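Local coordinates for protein Atg1 tMIT (Kluyveromyces marxianus, PDB 4P1N) that forms the tandem MIT region of a serine/threonine protein kinase that is essential for autophagy, where it is required for autophagosome formation, at residues Tyr216-Leu220 / Ile263-Leu267; Ala19-Met24 / Trp221-Ile225; Tyr209-Glu213 / Leu270-Met274. All coordinates share one frame; numbering follows the deposited sequence.

Contact 1: residues Tyr216-Leu220 / Ile263-Leu267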
ATOM      1  N   TYR B 216      13.167 -15.600   8.048  1.00 41.43           N
ATOM      2  CA  TYR B 216      14.501 -15.336   7.500  1.00 40.88           C
ATOM      3  C   TYR B 216      14.451 -14.187   6.483  1.00 39.13           C
ATOM      4  O   TYR B 216      15.315 -13.333   6.487  1.00 37.26           O
ATOM      5  CB  TYR B 216      15.091 -16.556   6.828  1.00 42.65           C
ATOM      6  CG  TYR B 216      15.398 -17.722   7.732  1.00 46.87           C
ATOM      7  CD1 TYR B 216      16.181 -17.560   8.864  1.00 46.62           C
ATOM      8  CD2 TYR B 216      14.956 -18.999   7.416  1.00 47.91           C
ATOM      9  CE1 TYR B 216      16.480 -18.618   9.676  1.00 48.27           C
ATOM     10  CE2 TYR B 216      15.263 -20.080   8.224  1.00 51.29           C
ATOM     11  CZ  TYR B 216      16.015 -19.878   9.358  1.00 51.58           C
ATOM     12  OH  TYR B 216      16.325 -20.935  10.168  1.00 51.03           O
ATOM     13  N   ALA B 217      13.457 -14.190   5.596  1.00 37.27           N
ATOM     14  CA  ALA B 217      13.385 -13.169   4.558  1.00 37.58           C
ATOM     15  C   ALA B 217      13.220 -11.785   5.229  1.00 36.75           C
ATOM     16  O   ALA B 217      13.824 -10.767   4.806  1.00 35.68           O
ATOM     17  CB  ALA B 217      12.222 -13.468   3.594  1.00 36.58           C
ATOM     18  N   THR B 218      12.419 -11.764   6.290  1.00 34.40           N
ATOM     19  CA  THR B 218      12.225 -10.536   7.071  1.00 36.62           C
ATOM     20  C   THR B 218      13.522 -10.017   7.668  1.00 36.26           C
ATOM     21  O   THR B 218      13.820  -8.823   7.512  1.00 36.31           O
ATOM     22  CB  THR B 218      11.172 -10.707   8.159  1.00 36.81           C
ATOM     23  OG1 THR B 218       9.943 -11.112   7.546  1.00 37.81           O
ATOM     24  CG2 THR B 218      10.985  -9.401   8.952  1.00 38.08           C
ATOM     25  N   SER B 219      14.310 -10.896   8.292  1.00 36.24           N
ATOM     26  CA  SER B 219      15.627 -10.506   8.811  1.00 37.34           C
ATOM     27  C   SER B 219      16.525  -9.969   7.737  1.00 37.16           C
ATOM     28  O   SER B 219      17.326  -9.082   7.977  1.00 36.68           O
ATOM     29  CB  SER B 219      16.367 -11.676   9.424  1.00 41.20           C
ATOM     30  OG  SER B 219      15.713 -12.180  10.555  1.00 42.84           O
ATOM     31  N   LEU B 220      16.461 -10.562   6.552  1.00 37.20           N
ATOM     32  CA  LEU B 220      17.319 -10.154   5.483  1.00 37.17           C
ATOM     33  C   LEU B 220      16.900  -8.794   4.959  1.00 36.71           C
ATOM     34  O   LEU B 220      17.738  -7.949   4.731  1.00 37.12           O
ATOM     35  CB  LEU B 220      17.279 -11.161   4.337  1.00 40.08           C
ATOM     36  CG  LEU B 220      18.048 -12.446   4.611  1.00 43.51           C
ATOM     37  CD1 LEU B 220      17.709 -13.422   3.499  1.00 45.46           C
ATOM     38  CD2 LEU B 220      19.554 -12.209   4.685  1.00 42.76           C
ATOM     39  N   ILE B 263      22.405 -15.862   7.090  1.00 48.18           N
ATOM     40  CA  ILE B 263      20.945 -15.946   7.062  1.00 44.82           C
ATOM     41  C   ILE B 263      20.474 -16.342   5.670  1.00 44.53           C
ATOM     42  O   ILE B 263      19.621 -17.220   5.538  1.00 43.60           O
ATOM     43  CB  ILE B 263      20.250 -14.662   7.540  1.00 42.76           C
ATOM     44  CG1 ILE B 263      20.556 -14.427   9.015  1.00 45.28           C
ATOM     45  CG2 ILE B 263      18.738 -14.800   7.440  1.00 40.52           C
ATOM     46  CD1 ILE B 263      20.421 -12.984   9.453  1.00 45.42           C
ATOM     47  N   ALA B 264      21.032 -15.730   4.631  1.00 45.69           N
ATOM     48  CA  ALA B 264      20.663 -16.111   3.267  1.00 46.71           C
ATOM     49  C   ALA B 264      20.941 -17.606   3.053  1.00 48.95           C
ATOM     50  O   ALA B 264      20.153 -18.322   2.420  1.00 47.52           O
ATOM     51  CB  ALA B 264      21.433 -15.297   2.242  1.00 47.57           C
ATOM     52  N   ASN B 265      22.051 -18.077   3.587  1.00 52.49           N
ATOM     53  CA  ASN B 265      22.411 -19.484   3.382  1.00 57.45           C
ATOM     54  C   ASN B 265      21.474 -20.408   4.147  1.00 55.01           C
ATOM     55  O   ASN B 265      21.087 -21.439   3.636  1.00 56.25           O
ATOM     56  CB  ASN B 265      23.888 -19.727   3.684  1.00 60.45           C
ATOM     57  CG  ASN B 265      24.779 -19.283   2.535  1.00 66.85           C
ATOM     58  OD1 ASN B 265      24.425 -19.441   1.354  1.00 66.26           O
ATOM     59  ND2 ASN B 265      25.932 -18.697   2.867  1.00 70.25           N
ATOM     60  N   ARG B 266      21.044 -19.986   5.325  1.00 53.26           N
ATOM     61  CA  ARG B 266      20.032 -20.714   6.071  1.00 54.65           C
ATOM     62  C   ARG B 266      18.723 -20.784   5.281  1.00 53.09           C
ATOM     63  O   ARG B 266      18.084 -21.832   5.209  1.00 52.44           O
ATOM     64  CB  ARG B 266      19.807 -20.011   7.400  1.00 56.29           C
ATOM     65  CG  ARG B 266      18.968 -20.737   8.418  1.00 58.72           C
ATOM     66  CD  ARG B 266      19.582 -22.050   8.866  1.00 63.06           C
ATOM     67  NE  ARG B 266      18.837 -23.157   8.282  1.00 65.86           N
ATOM     68  CZ  ARG B 266      19.363 -24.314   7.899  1.00 67.91           C
ATOM     69  NH1 ARG B 266      20.668 -24.556   8.026  1.00 69.10           N
ATOM     70  NH2 ARG B 266      18.559 -25.233   7.376  1.00 68.95           N
ATOM     71  N   LEU B 267      18.332 -19.661   4.686  1.00 50.08           N
ATOM     72  CA  LEU B 267      17.114 -19.608   3.893  1.00 48.88           C
ATOM     73  C   LEU B 267      17.185 -20.540   2.656  1.00 50.10           C
ATOM     74  O   LEU B 267      16.217 -21.235   2.340  1.00 48.92           O
ATOM     75  CB  LEU B 267      16.805 -18.161   3.500  1.00 45.77           C
ATOM     76  CG  LEU B 267      15.628 -17.931   2.557  1.00 44.93           C
ATOM     77  CD1 LEU B 267      14.325 -18.492   3.088  1.00 44.64           C
ATOM     78  CD2 LEU B 267      15.467 -16.460   2.272  1.00 43.22           C
TER
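This is an antiparallel helix-helix packing contact inside the second MIT domain, where helix 209-227 lies against helix 250-273. The axes of segments 216-220 and 263-267 come within 9.5 Å, and their directions differ by 157°. No hydrogen bond crosses between the two segments. Apolar packing carries the contact. Y216 contributes the largest buried surface. Its CG is anti to the carbonyl carbon (chi1 -66°), which sends the ring out over R266. R266 CB sits above one face of the ring, near the rim. R266 CG then presses on the phenol end, 3.2 Å from Y216 CZ. The guanidinium does not stack on the ring. The two planes are 56° apart, and Y216 OH lies at the guanidinium edge. E203, outside both segments on helix 184-204, ties the two polar ends together. Its OE2 hydrogen-bonds Y216 OH, and its OE1 pairs with R266 NH2. The buried hydroxyl is thereby satisfied, and the nearby arginine would probably favour a charged carboxylate. I263 CG2 lies between Y216 and L220: I263 CG2 is 4.0 Å from Y216 CD1 and 3.7 Å from L220 CG. L220 and I263 lie alongside each other, pointing opposite ways. The two L220 methyls divide the work: L220 CD1 meets L267 CD2 at 4.0 Å, and L220 CD2 lies 3.8 Å from the backbone N of A264. Y216 CB rests on L267 CB. S219 also ties into helix 184-204: its OG hydrogen-bonds A192 O and S196 OG. Aromatic side chains from the chain of another protein pack on Y216 and on I263. Helix 184-204 closing over the antiparallel pair gives the three-helix bundle characteristic of MIT domains.

Contact 2: residues Ala19-Met24 / Trp221-Ile225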
ATOM      1  N   ALA B  19       8.812  -3.894   0.240  1.00 29.91           N
ATOM      2  CA  ALA B  19       9.071  -4.949   1.218  1.00 30.74           C
ATOM      3  C   ALA B  19       9.857  -4.454   2.430  1.00 28.92           C
ATOM      4  O   ALA B  19       9.548  -4.748   3.610  1.00 27.18           O
ATOM      5  CB  ALA B  19       9.797  -6.098   0.547  1.00 31.47           C
ATOM      6  N   LYS B  20      10.886  -3.695   2.138  1.00 30.27           N
ATOM      7  CA  LYS B  20      11.657  -3.031   3.170  1.00 30.48           C
ATOM      8  C   LYS B  20      10.852  -2.032   4.010  1.00 27.97           C
ATOM      9  O   LYS B  20      10.978  -2.004   5.261  1.00 28.20           O
ATOM     10  CB  LYS B  20      12.838  -2.298   2.519  1.00 32.81           C
ATOM     11  CG  LYS B  20      13.890  -3.254   1.955  1.00 35.94           C
ATOM     12  CD  LYS B  20      14.911  -2.569   1.046  1.00 40.21           C
ATOM     13  CE  LYS B  20      15.834  -3.622   0.458  1.00 44.50           C
ATOM     14  NZ  LYS B  20      16.740  -2.993  -0.519  1.00 53.36           N
ATOM     15  N   ALA B  21      10.035  -1.210   3.349  1.00 26.05           N
ATOM     16  CA  ALA B  21       9.192  -0.254   4.081  1.00 26.15           C
ATOM     17  C   ALA B  21       8.216  -1.015   4.950  1.00 24.00           C
ATOM     18  O   ALA B  21       8.053  -0.740   6.146  1.00 26.22           O
ATOM     19  CB  ALA B  21       8.457   0.665   3.108  1.00 26.93           C
ATOM     20  N   PHE B  22       7.658  -2.077   4.410  1.00 25.58           N
ATOM     21  CA  PHE B  22       6.663  -2.837   5.164  1.00 26.71           C
ATOM     22  C   PHE B  22       7.232  -3.417   6.447  1.00 27.04           C
ATOM     23  O   PHE B  22       6.627  -3.361   7.504  1.00 27.60           O
ATOM     24  CB  PHE B  22       6.085  -3.980   4.291  1.00 27.64           C
ATOM     25  CG  PHE B  22       5.095  -4.820   5.033  1.00 29.30           C
ATOM     26  CD1 PHE B  22       3.772  -4.411   5.137  1.00 30.55           C
ATOM     27  CD2 PHE B  22       5.497  -5.973   5.722  1.00 29.16           C
ATOM     28  CE1 PHE B  22       2.848  -5.175   5.837  1.00 30.39           C
ATOM     29  CE2 PHE B  22       4.575  -6.759   6.406  1.00 29.14           C
ATOM     30  CZ  PHE B  22       3.255  -6.348   6.509  1.00 30.02           C
ATOM     31  N   VAL B  23       8.401  -4.035   6.338  1.00 29.24           N
ATOM     32  CA  VAL B  23       9.025  -4.678   7.480  1.00 30.32           C
ATOM     33  C   VAL B  23       9.400  -3.653   8.567  1.00 28.55           C
ATOM     34  O   VAL B  23       9.251  -3.876   9.754  1.00 30.23           O
ATOM     35  CB  VAL B  23      10.240  -5.504   6.974  1.00 35.04           C
ATOM     36  CG1 VAL B  23      11.160  -5.851   8.078  1.00 40.66           C
ATOM     37  CG2 VAL B  23       9.744  -6.791   6.314  1.00 35.53           C
ATOM     38  N   MET B  24       9.837  -2.489   8.150  1.00 28.18           N
ATOM     39  CA  MET B  24      10.191  -1.441   9.074  1.00 28.93           C
ATOM     40  C   MET B  24       8.915  -0.826   9.706  1.00 27.82           C
ATOM     41  O   MET B  24       8.831  -0.570  10.916  1.00 28.44           O
ATOM     42  CB  MET B  24      11.057  -0.411   8.322  1.00 30.24           C
ATOM     43  CG  MET B  24      11.907   0.463   9.219  1.00 37.86           C
ATOM     44  SD  MET B  24      13.060  -0.479  10.240  1.00 36.98           S
ATOM     45  CE  MET B  24      13.738  -1.518   9.063  1.00 35.12           C
ATOM     46  N   TRP B 221      15.599  -8.578   4.767  1.00 36.21           N
ATOM     47  CA  TRP B 221      15.155  -7.242   4.366  1.00 35.95           C
ATOM     48  C   TRP B 221      15.656  -6.198   5.343  1.00 34.48           C
ATOM     49  O   TRP B 221      16.164  -5.169   4.935  1.00 34.89           O
ATOM     50  CB  TRP B 221      13.652  -7.139   4.283  1.00 34.69           C
ATOM     51  CG  TRP B 221      13.035  -7.908   3.198  1.00 36.93           C
ATOM     52  CD1 TRP B 221      12.043  -8.851   3.337  1.00 36.99           C
ATOM     53  CD2 TRP B 221      13.277  -7.783   1.790  1.00 38.80           C
ATOM     54  NE1 TRP B 221      11.665  -9.311   2.108  1.00 42.11           N
ATOM     55  CE2 TRP B 221      12.402  -8.673   1.141  1.00 40.72           C
ATOM     56  CE3 TRP B 221      14.105  -6.976   1.023  1.00 45.25           C
ATOM     57  CZ2 TRP B 221      12.352  -8.797  -0.221  1.00 46.91           C
ATOM     58  CZ3 TRP B 221      14.077  -7.107  -0.359  1.00 52.77           C
ATOM     59  CH2 TRP B 221      13.205  -8.018  -0.969  1.00 53.11           C
ATOM     60  N   MET B 222      15.550  -6.492   6.635  1.00 36.27           N
ATOM     61  CA  MET B 222      15.973  -5.558   7.701  1.00 35.23           C
ATOM     62  C   MET B 222      17.426  -5.223   7.640  1.00 37.64           C
ATOM     63  O   MET B 222      17.785  -4.053   7.663  1.00 38.36           O
ATOM     64  CB  MET B 222      15.639  -6.107   9.084  1.00 35.62           C
ATOM     65  CG  MET B 222      14.136  -6.176   9.299  1.00 36.27           C
ATOM     66  SD  MET B 222      13.692  -6.715  10.964  1.00 40.48           S
ATOM     67  CE  MET B 222      14.175  -5.328  11.939  1.00 40.71           C
ATOM     68  N   LEU B 223      18.277  -6.241   7.537  1.00 40.28           N
ATOM     69  CA  LEU B 223      19.711  -6.024   7.481  1.00 41.26           C
ATOM     70  C   LEU B 223      20.169  -5.377   6.184  1.00 42.37           C
ATOM     71  O   LEU B 223      21.187  -4.660   6.171  1.00 42.93           O
ATOM     72  CB  LEU B 223      20.478  -7.352   7.703  1.00 44.56           C
ATOM     73  CG  LEU B 223      20.343  -8.016   9.060  1.00 43.82           C
ATOM     74  CD1 LEU B 223      21.019  -9.386   9.066  1.00 49.32           C
ATOM     75  CD2 LEU B 223      20.938  -7.129  10.132  1.00 43.57           C
ATOM     76  N   GLU B 224      19.482  -5.640   5.080  1.00 42.11           N
ATOM     77  CA  GLU B 224      19.845  -4.962   3.820  1.00 44.51           C
ATOM     78  C   GLU B 224      19.662  -3.467   3.914  1.00 41.14           C
ATOM     79  O   GLU B 224      20.416  -2.706   3.338  1.00 41.47           O
ATOM     80  CB  GLU B 224      19.064  -5.499   2.631  1.00 49.26           C
ATOM     81  CG  GLU B 224      19.770  -6.679   2.003  1.00 58.44           C
ATOM     82  CD  GLU B 224      18.830  -7.621   1.306  1.00 62.92           C
ATOM     83  OE1 GLU B 224      19.094  -8.835   1.392  1.00 68.33           O
ATOM     84  OE2 GLU B 224      17.844  -7.152   0.689  1.00 67.93           O
ATOM     85  N   ILE B 225      18.674  -3.044   4.694  1.00 39.64           N
ATOM     86  CA  ILE B 225      18.477  -1.641   4.928  1.00 38.69           C
ATOM     87  C   ILE B 225      19.773  -1.019   5.451  1.00 38.94           C
ATOM     88  O   ILE B 225      20.168   0.062   5.020  1.00 39.65           O
ATOM     89  CB  ILE B 225      17.291  -1.410   5.884  1.00 39.28           C
ATOM     90  CG1 ILE B 225      15.998  -1.738   5.149  1.00 39.39           C
ATOM     91  CG2 ILE B 225      17.264   0.031   6.388  1.00 38.71           C
ATOM     92  CD1 ILE B 225      14.828  -1.972   6.085  1.00 41.79           C
TER
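A19 CB lies over one face of the W221 indole in a CH-pi contact. A19 CB is 3.9 Å from the centroid of the W221 six-membered ring and 18° off the ring normal. The contact joins two MIT domains of the tandem, helix 10-33 of the first and helix 209-227 of the second. The axes of segments 19-24 and 221-225 cross at 103°, nearly at right angles. K20 meets the same indole differently. Its chain runs extended beyond CG and lies across the W221 side chain. K20 CE comes to the ring edge, 3.8 Å from W221 CE3. K20 NZ is 4.5 Å from E224 OE2, too far for a salt bridge, so the attraction is probably modest. With an alanine here instead of W221, A19 CB and the K20 chain would probably lose the indole they pack on, and a gap is likely to open between the helices. K20 also packs against I225, and the two side chains run in opposing directions. M24 also touches S112 on helix 95-129 and I188 on helix 184-204. L137 of the second subunit packs on A19 and V23. The fit is tight at two carbon pairs: V23 CG1 is 3.2 Å from M222 CG, and M24, bent at chi2 and chi3, brings CE equally close to I225 CD1.

Contact 3: residues Tyr209-Glu213 / Leu270-Met274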
ATOM      1  N   TYR B 209       7.380 -24.623   7.793  1.00 61.01           N
ATOM      2  CA  TYR B 209       8.456 -24.109   6.956  1.00 61.04           C
ATOM      3  C   TYR B 209       8.210 -22.735   6.354  1.00 56.24           C
ATOM      4  O   TYR B 209       9.140 -21.951   6.226  1.00 52.99           O
ATOM      5  CB  TYR B 209       8.814 -25.119   5.853  1.00 64.86           C
ATOM      6  CG  TYR B 209       9.632 -26.277   6.371  1.00 72.05           C
ATOM      7  CD1 TYR B 209      10.324 -26.191   7.594  1.00 76.41           C
ATOM      8  CD2 TYR B 209       9.715 -27.463   5.667  1.00 77.71           C
ATOM      9  CE1 TYR B 209      11.068 -27.255   8.077  1.00 80.17           C
ATOM     10  CE2 TYR B 209      10.468 -28.528   6.147  1.00 82.06           C
ATOM     11  CZ  TYR B 209      11.145 -28.413   7.349  1.00 80.38           C
ATOM     12  OH  TYR B 209      11.895 -29.459   7.841  1.00 87.39           O
ATOM     13  N   ASN B 210       6.974 -22.450   5.967  1.00 55.81           N
ATOM     14  CA  ASN B 210       6.645 -21.152   5.415  1.00 55.71           C
ATOM     15  C   ASN B 210       6.909 -20.075   6.443  1.00 54.56           C
ATOM     16  O   ASN B 210       7.484 -19.031   6.118  1.00 49.77           O
ATOM     17  CB  ASN B 210       5.188 -21.107   4.972  1.00 60.18           C
ATOM     18  CG  ASN B 210       4.897 -22.043   3.818  1.00 64.11           C
ATOM     19  OD1 ASN B 210       3.753 -22.177   3.403  1.00 72.02           O
ATOM     20  ND2 ASN B 210       5.923 -22.694   3.294  1.00 69.79           N
ATOM     21  N   THR B 211       6.520 -20.362   7.687  1.00 54.42           N
ATOM     22  CA  THR B 211       6.706 -19.426   8.800  1.00 54.43           C
ATOM     23  C   THR B 211       8.181 -19.116   8.927  1.00 50.74           C
ATOM     24  O   THR B 211       8.570 -17.959   8.985  1.00 50.29           O
ATOM     25  CB  THR B 211       6.130 -20.023  10.114  1.00 56.16           C
ATOM     26  OG1 THR B 211       4.733 -20.272   9.930  1.00 59.49           O
ATOM     27  CG2 THR B 211       6.311 -19.105  11.283  1.00 55.31           C
ATOM     28  N   CYS B 212       9.004 -20.162   8.903  1.00 50.33           N
ATOM     29  CA  CYS B 212      10.451 -20.003   8.979  1.00 49.68           C
ATOM     30  C   CYS B 212      11.009 -19.204   7.808  1.00 48.67           C
ATOM     31  O   CYS B 212      11.887 -18.371   8.015  1.00 47.47           O
ATOM     32  CB  CYS B 212      11.141 -21.350   9.017  1.00 52.66           C
ATOM     33  SG  CYS B 212      10.690 -22.338  10.438  1.00 59.75           S
ATOM     34  N   GLU B 213      10.474 -19.447   6.606  1.00 47.55           N
ATOM     35  CA  GLU B 213      10.949 -18.791   5.382  1.00 49.96           C
ATOM     36  C   GLU B 213      10.720 -17.296   5.419  1.00 46.80           C
ATOM     37  O   GLU B 213      11.589 -16.512   5.067  1.00 44.22           O
ATOM     38  CB  GLU B 213      10.258 -19.357   4.128  1.00 53.28           C
ATOM     39  CG  GLU B 213      10.528 -18.529   2.860  1.00 58.01           C
ATOM     40  CD  GLU B 213      10.079 -19.189   1.552  1.00 64.02           C
ATOM     41  OE1 GLU B 213       9.358 -20.209   1.607  1.00 65.25           O
ATOM     42  OE2 GLU B 213      10.450 -18.666   0.464  1.00 68.62           O
ATOM     43  N   LEU B 270      16.858 -24.169   3.809  1.00 55.16           N
ATOM     44  CA  LEU B 270      15.462 -24.397   4.112  1.00 56.41           C
ATOM     45  C   LEU B 270      14.625 -24.576   2.837  1.00 55.16           C
ATOM     46  O   LEU B 270      13.769 -25.451   2.759  1.00 54.96           O
ATOM     47  CB  LEU B 270      14.926 -23.231   4.918  1.00 55.63           C
ATOM     48  CG  LEU B 270      13.681 -23.391   5.786  1.00 58.60           C
ATOM     49  CD1 LEU B 270      12.677 -22.298   5.419  1.00 58.21           C
ATOM     50  CD2 LEU B 270      13.021 -24.764   5.789  1.00 60.04           C
ATOM     51  N   LYS B 271      14.862 -23.749   1.837  1.00 56.56           N
ATOM     52  CA  LYS B 271      14.115 -23.876   0.569  1.00 61.16           C
ATOM     53  C   LYS B 271      14.358 -25.208  -0.125  1.00 62.88           C
ATOM     54  O   LYS B 271      13.443 -25.768  -0.747  1.00 64.38           O
ATOM     55  CB  LYS B 271      14.476 -22.737  -0.366  1.00 61.46           C
ATOM     56  CG  LYS B 271      14.050 -21.405   0.226  1.00 63.15           C
ATOM     57  CD  LYS B 271      12.842 -20.809  -0.453  1.00 65.46           C
ATOM     58  CE  LYS B 271      13.240 -19.816  -1.533  1.00 69.04           C
ATOM     59  NZ  LYS B 271      12.134 -18.823  -1.717  1.00 71.96           N
ATOM     60  N   SER B 272      15.583 -25.711  -0.004  1.00 62.80           N
ATOM     61  CA  SER B 272      15.933 -27.008  -0.562  1.00 68.69           C
ATOM     62  C   SER B 272      15.107 -28.109   0.060  1.00 69.88           C
ATOM     63  O   SER B 272      14.615 -28.979  -0.645  1.00 70.73           O
ATOM     64  CB  SER B 272      17.411 -27.320  -0.337  1.00 70.48           C
ATOM     65  OG  SER B 272      18.203 -26.226  -0.729  1.00 70.94           O
ATOM     66  N   LYS B 273      14.976 -28.067   1.382  1.00 71.89           N
ATOM     67  CA  LYS B 273      14.177 -29.042   2.121  1.00 76.57           C
ATOM     68  C   LYS B 273      12.684 -29.015   1.779  1.00 74.93           C
ATOM     69  O   LYS B 273      12.047 -30.054   1.805  1.00 75.57           O
ATOM     70  CB  LYS B 273      14.356 -28.857   3.636  1.00 78.73           C
ATOM     71  CG  LYS B 273      15.732 -29.266   4.142  1.00 82.83           C
ATOM     72  CD  LYS B 273      16.115 -28.533   5.423  1.00 84.93           C
ATOM     73  CE  LYS B 273      15.259 -28.963   6.602  1.00 86.61           C
ATOM     74  NZ  LYS B 273      15.478 -28.081   7.778  1.00 85.70           N
ATOM     75  N   MET B 274      12.110 -27.853   1.471  1.00 76.52           N
ATOM     76  CA  MET B 274      10.666 -27.809   1.167  1.00 79.44           C
ATOM     77  C   MET B 274      10.301 -28.025  -0.325  1.00 80.94           C
ATOM     78  O   MET B 274       9.124 -27.972  -0.688  1.00 82.40           O
ATOM     79  CB  MET B 274       9.992 -26.557   1.787  1.00 79.87           C
ATOM     80  CG  MET B 274      10.265 -25.188   1.173  1.00 85.11           C
ATOM     81  SD  MET B 274       9.430 -23.827   2.070  1.00 91.91           S
ATOM     82  CE  MET B 274      10.726 -23.317   3.173  1.00 83.11           C
TER
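K271 NZ donates a hydrogen bond of 2.8 Å to E213 OE2, and the pair forms a salt bridge. The lysine meets this oxygen on its syn side, 32° out of the carboxylate plane. The bond spans the outer end of the antiparallel helix pair in the second MIT domain, where helix 209-227 begins and helix 250-273 finishes. E213 reaches it with CG anti to the backbone N (chi1 169°) and an extended chain. K271 is exposed and bends at chi2 and chi3 to meet the carboxylate. The other carboxylate oxygen, E213 OE1, lies 3.6 Å from M274 SD. This is a contact only, without a hydrogen bond. Beside the salt bridge, the rest of the contact is largely apolar. L270 enters between Y209 and E213 and uses both methyls. L270 CD2 sits over one face of the Y209 ring, offset toward the rim, in a CH-pi contact 23° off the ring normal. L270 CD2 is 3.5 Å from Y209 CD1. L270 CD1 turns to the helix backbone, 3.8 Å from E213 N, and also touches C212 CB. K273 CE crosses near the Y209 hydroxyl, 3.6 Å from Y209 OH, while K273 NZ goes on to a salt bridge with E203 of helix 184-204. T211, on the side away from this contact, hydrogen-bonds N134 of the second subunit through OG1. M274 closes the end of the contact. Its side chain runs past Y209 the opposite way, and N210 ND2 is 3.9 Å from M274 SD. The bend at chi3 turns the terminal methyl inward, so that M274 CE lies 3.8 Å from Y209 CB.

How the contacts relate
All three contacts use helix 209-227, at successive places along it. Contacts 1 and 3 continue one interface with helix 250-273. Their centres are about 10 Å apart, and L267 CD1 packs on E213 CG at 3.8 Å. E203 links them further, forming salt bridges to both R266 and K273. Contact 2 turns to helix 10-33 and so joins the two MIT domains. Its centre is about 12 Å from that of contact 1, and the two meet at T218 CG2 and V23 CG1, 3.7 Å apart. Contacts 2 and 3 do not touch: their nearest atoms are about 8 Å apart. Both of these, however, reach the second subunit.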